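Local atomic coordinates of fatty acid synthase 1, isoform A (Drosophila melanogaster, PDB entry 6FN6), a protein that probably carries out de novo synthesis of long-chain saturated fatty acids from acetyl-CoA and malonyl-CoA with NADPH, its modifying region reducing and dehydrating the carrier-bound chain. Residues W943-G948 and R975-V980. Sequence-based numbering, arbitrary orientation.
Sequences WLVTRG and RGVKVV
Trp943 O is gripped by Thr946 OG1 at 2.6 Å, with a weak bond from Arg947 N beside it, while the methyl of the same threonine, Thr946 CG2, lies 4.0 Å from Arg975 NH1 at the edge of the guanidinium. This is the end of helix 935-946 in the Rossmann-type ketoreductase domain, set against the loop that leads from helix 963-974 into strand 978-982, which runs parallel to strand 951-955. A chi1 of 62° swings Thr946 OG1 back along the last turn to Trp943 O; the donor is tilted 27° from that carbonyl plane. Val945 comes over one face of the Arg975 guanidinium, its CG1 above the centre of the group and 4.1 Å from NH1. Arg975 reaches toward the helix with a bend at chi3 (-85°), and its NH2 bonds to Asn942 OD1 one turn earlier; the arginine is poorly ordered. No hydrogen bond joins the two segments; methyl groups meet the guanidinium and Val977 by van der Waals contact, with Trp972 touching both Val945 and Val977 and Ile952 also packing on Val977. Each segment has a Schellman glycine with positive phi: Gly948 ends the first helix and Gly976 the second. Beyond the second, the chain turns into the strand and Val977 meets the helix, CG2 touching Val945 CG1 at 3.7 Å and Val945 CG2 at 4.1 Å.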
ATOM      1  N   TRP A 943      14.058 -18.049 -38.960  1.00 32.33           N
ATOM      2  CA  TRP A 943      15.427 -18.142 -38.474  1.00 27.56           C
ATOM      3  C   TRP A 943      16.355 -17.230 -39.272  1.00 27.61           C
ATOM      4  O   TRP A 943      17.215 -16.556 -38.704  1.00 27.65           O
ATOM      5  CB  TRP A 943      15.911 -19.588 -38.555  1.00 28.92           C
ATOM      6  CG  TRP A 943      17.254 -19.831 -37.944  1.00 31.66           C
ATOM      7  CD1 TRP A 943      17.515 -20.180 -36.655  1.00 33.72           C
ATOM      8  CD2 TRP A 943      18.523 -19.750 -38.604  1.00 32.32           C
ATOM      9  NE1 TRP A 943      18.868 -20.326 -36.466  1.00 35.06           N
ATOM     10  CE2 TRP A 943      19.510 -20.064 -37.648  1.00 34.17           C
ATOM     11  CE3 TRP A 943      18.921 -19.443 -39.907  1.00 33.95           C
ATOM     12  CZ2 TRP A 943      20.868 -20.080 -37.954  1.00 34.54           C
ATOM     13  CZ3 TRP A 943      20.270 -19.457 -40.208  1.00 34.41           C
ATOM     14  CH2 TRP A 943      21.227 -19.775 -39.239  1.00 35.33           C
ATOM     15  N   LEU A 944      16.170 -17.204 -40.589  1.00 29.92           N
ATOM     16  CA  LEU A 944      16.990 -16.370 -41.460  1.00 30.82           C
ATOM     17  C   LEU A 944      16.769 -14.898 -41.124  1.00 31.82           C
ATOM     18  O   LEU A 944      17.694 -14.090 -41.171  1.00 31.44           O
ATOM     19  CB  LEU A 944      16.662 -16.638 -42.933  1.00 28.40           C
ATOM     20  CG  LEU A 944      16.977 -18.041 -43.464  1.00 28.37           C
ATOM     21  CD1 LEU A 944      16.288 -18.280 -44.806  1.00 28.69           C
ATOM     22  CD2 LEU A 944      18.480 -18.250 -43.601  1.00 28.48           C
ATOM     23  N   VAL A 945      15.532 -14.561 -40.778  1.00 30.57           N
ATOM     24  CA  VAL A 945      15.176 -13.189 -40.449  1.00 31.67           C
ATOM     25  C   VAL A 945      15.871 -12.772 -39.156  1.00 31.34           C
ATOM     26  O   VAL A 945      16.368 -11.652 -39.044  1.00 31.13           O
ATOM     27  CB  VAL A 945      13.647 -13.031 -40.346  1.00 32.90           C
ATOM     28  CG1 VAL A 945      13.268 -11.685 -39.730  1.00 34.09           C
ATOM     29  CG2 VAL A 945      13.014 -13.180 -41.714  1.00 32.99           C
ATOM     30  N   THR A 946      15.899 -13.674 -38.182  1.00 27.93           N
ATOM     31  CA  THR A 946      16.559 -13.397 -36.914  1.00 27.85           C
ATOM     32  C   THR A 946      18.071 -13.334 -37.095  1.00 28.10           C
ATOM     33  O   THR A 946      18.776 -12.773 -36.255  1.00 28.27           O
ATOM     34  CB  THR A 946      16.230 -14.463 -35.843  1.00 29.76           C
ATOM     35  OG1 THR A 946      16.710 -15.743 -36.267  1.00 31.58           O
ATOM     36  CG2 THR A 946      14.735 -14.546 -35.604  1.00 29.97           C
ATOM     37  N   ARG A 947      18.571 -13.924 -38.180  1.00 28.19           N
ATOM     38  CA  ARG A 947      19.998 -13.877 -38.477  1.00 28.55           C
ATOM     39  C   ARG A 947      20.347 -12.718 -39.409  1.00 29.11           C
ATOM     40  O   ARG A 947      21.496 -12.571 -39.824  1.00 29.56           O
ATOM     41  CB  ARG A 947      20.460 -15.200 -39.091  1.00 28.47           C
ATOM     42  CG  ARG A 947      20.651 -16.338 -38.090  1.00 28.24           C
ATOM     43  CD  ARG A 947      21.889 -16.124 -37.235  1.00 34.20           C
ATOM     44  NE  ARG A 947      22.022 -17.135 -36.187  1.00 32.69           N
ATOM     45  CZ  ARG A 947      22.896 -18.138 -36.197  1.00 29.88           C
ATOM     46  NH1 ARG A 947      23.754 -18.291 -37.200  1.00 30.43           N
ATOM     47  NH2 ARG A 947      22.921 -18.992 -35.186  1.00 30.38           N
ATOM     48  N   GLY A 948      19.359 -11.885 -39.725  1.00 35.83           N
ATOM     49  CA  GLY A 948      19.609 -10.668 -40.477  1.00 34.12           C
ATOM     50  C   GLY A 948      19.061 -10.604 -41.891  1.00 31.69           C
ATOM     51  O   GLY A 948      19.230  -9.594 -42.571  1.00 30.96           O
ATOM     52  N   ARG A 975       8.338  -6.434 -39.075  1.00 42.89           N
ATOM     53  CA  ARG A 975       9.734  -6.320 -38.667  1.00 46.34           C
ATOM     54  C   ARG A 975      10.585  -5.727 -39.792  1.00 42.19           C
ATOM     55  O   ARG A 975      11.802  -5.611 -39.664  1.00 40.55           O
ATOM     56  CB  ARG A 975      10.285  -7.691 -38.248  1.00 54.43           C
ATOM     57  CG  ARG A 975       9.872  -8.121 -36.842  1.00 62.35           C
ATOM     58  CD  ARG A 975      10.636  -9.351 -36.352  1.00 68.12           C
ATOM     59  NE  ARG A 975      10.029 -10.601 -36.805  1.00 74.54           N
ATOM     60  CZ  ARG A 975      10.540 -11.811 -36.589  1.00 79.66           C
ATOM     61  NH1 ARG A 975      11.680 -11.950 -35.925  1.00 81.82           N
ATOM     62  NH2 ARG A 975       9.907 -12.886 -37.039  1.00 80.84           N
ATOM     63  N   GLY A 976       9.937  -5.344 -40.888  1.00 37.35           N
ATOM     64  CA  GLY A 976      10.610  -4.651 -41.970  1.00 38.79           C
ATOM     65  C   GLY A 976      11.203  -5.561 -43.032  1.00 40.21           C
ATOM     66  O   GLY A 976      12.101  -5.153 -43.770  1.00 42.19           O
ATOM     67  N   VAL A 977      10.692  -6.784 -43.133  1.00 45.46           N
ATOM     68  CA  VAL A 977      11.201  -7.736 -44.114  1.00 42.79           C
ATOM     69  C   VAL A 977      10.366  -7.691 -45.385  1.00 36.63           C
ATOM     70  O   VAL A 977       9.138  -7.628 -45.342  1.00 35.45           O
ATOM     71  CB  VAL A 977      11.234  -9.168 -43.539  1.00 47.59           C
ATOM     72  CG1 VAL A 977      11.673 -10.174 -44.602  1.00 49.10           C
ATOM     73  CG2 VAL A 977      12.153  -9.237 -42.336  1.00 47.66           C
ATOM     74  N   LYS A 978      11.050  -7.725 -46.522  1.00 46.34           N
ATOM     75  CA  LYS A 978      10.386  -7.780 -47.815  1.00 44.06           C
ATOM     76  C   LYS A 978      10.080  -9.230 -48.175  1.00 36.18           C
ATOM     77  O   LYS A 978      10.989 -10.025 -48.416  1.00 34.81           O
ATOM     78  CB  LYS A 978      11.258  -7.133 -48.892  1.00 47.07           C
ATOM     79  CG  LYS A 978      10.700  -7.227 -50.303  1.00 53.24           C
ATOM     80  CD  LYS A 978       9.442  -6.398 -50.468  1.00 59.56           C
ATOM     81  CE  LYS A 978       8.879  -6.535 -51.873  1.00 65.17           C
ATOM     82  NZ  LYS A 978       7.657  -5.709 -52.074  1.00 67.61           N
ATOM     83  N   VAL A 979       8.795  -9.566 -48.203  1.00 34.94           N
ATOM     84  CA  VAL A 979       8.367 -10.925 -48.495  1.00 35.84           C
ATOM     85  C   VAL A 979       7.706 -10.972 -49.864  1.00 35.62           C
ATOM     86  O   VAL A 979       6.779 -10.214 -50.146  1.00 38.40           O
ATOM     87  CB  VAL A 979       7.408 -11.454 -47.417  1.00 34.96           C
ATOM     88  CG1 VAL A 979       7.105 -12.932 -47.649  1.00 33.81           C
ATOM     89  CG2 VAL A 979       7.991 -11.233 -46.024  1.00 34.01           C
ATOM     90  N   VAL A 980       8.194 -11.871 -50.710  1.00 34.98           N
ATOM     91  CA  VAL A 980       7.614 -12.075 -52.028  1.00 35.98           C
ATOM     92  C   VAL A 980       7.157 -13.521 -52.136  1.00 35.63           C
ATOM     93  O   VAL A 980       7.929 -14.443 -51.873  1.00 34.74           O
ATOM     94  CB  VAL A 980       8.619 -11.720 -53.144  1.00 36.43           C
ATOM     95  CG1 VAL A 980       8.058 -12.066 -54.512  1.00 37.46           C
ATOM     96  CG2 VAL A 980       8.992 -10.252 -53.082  1.00 37.06           C
TER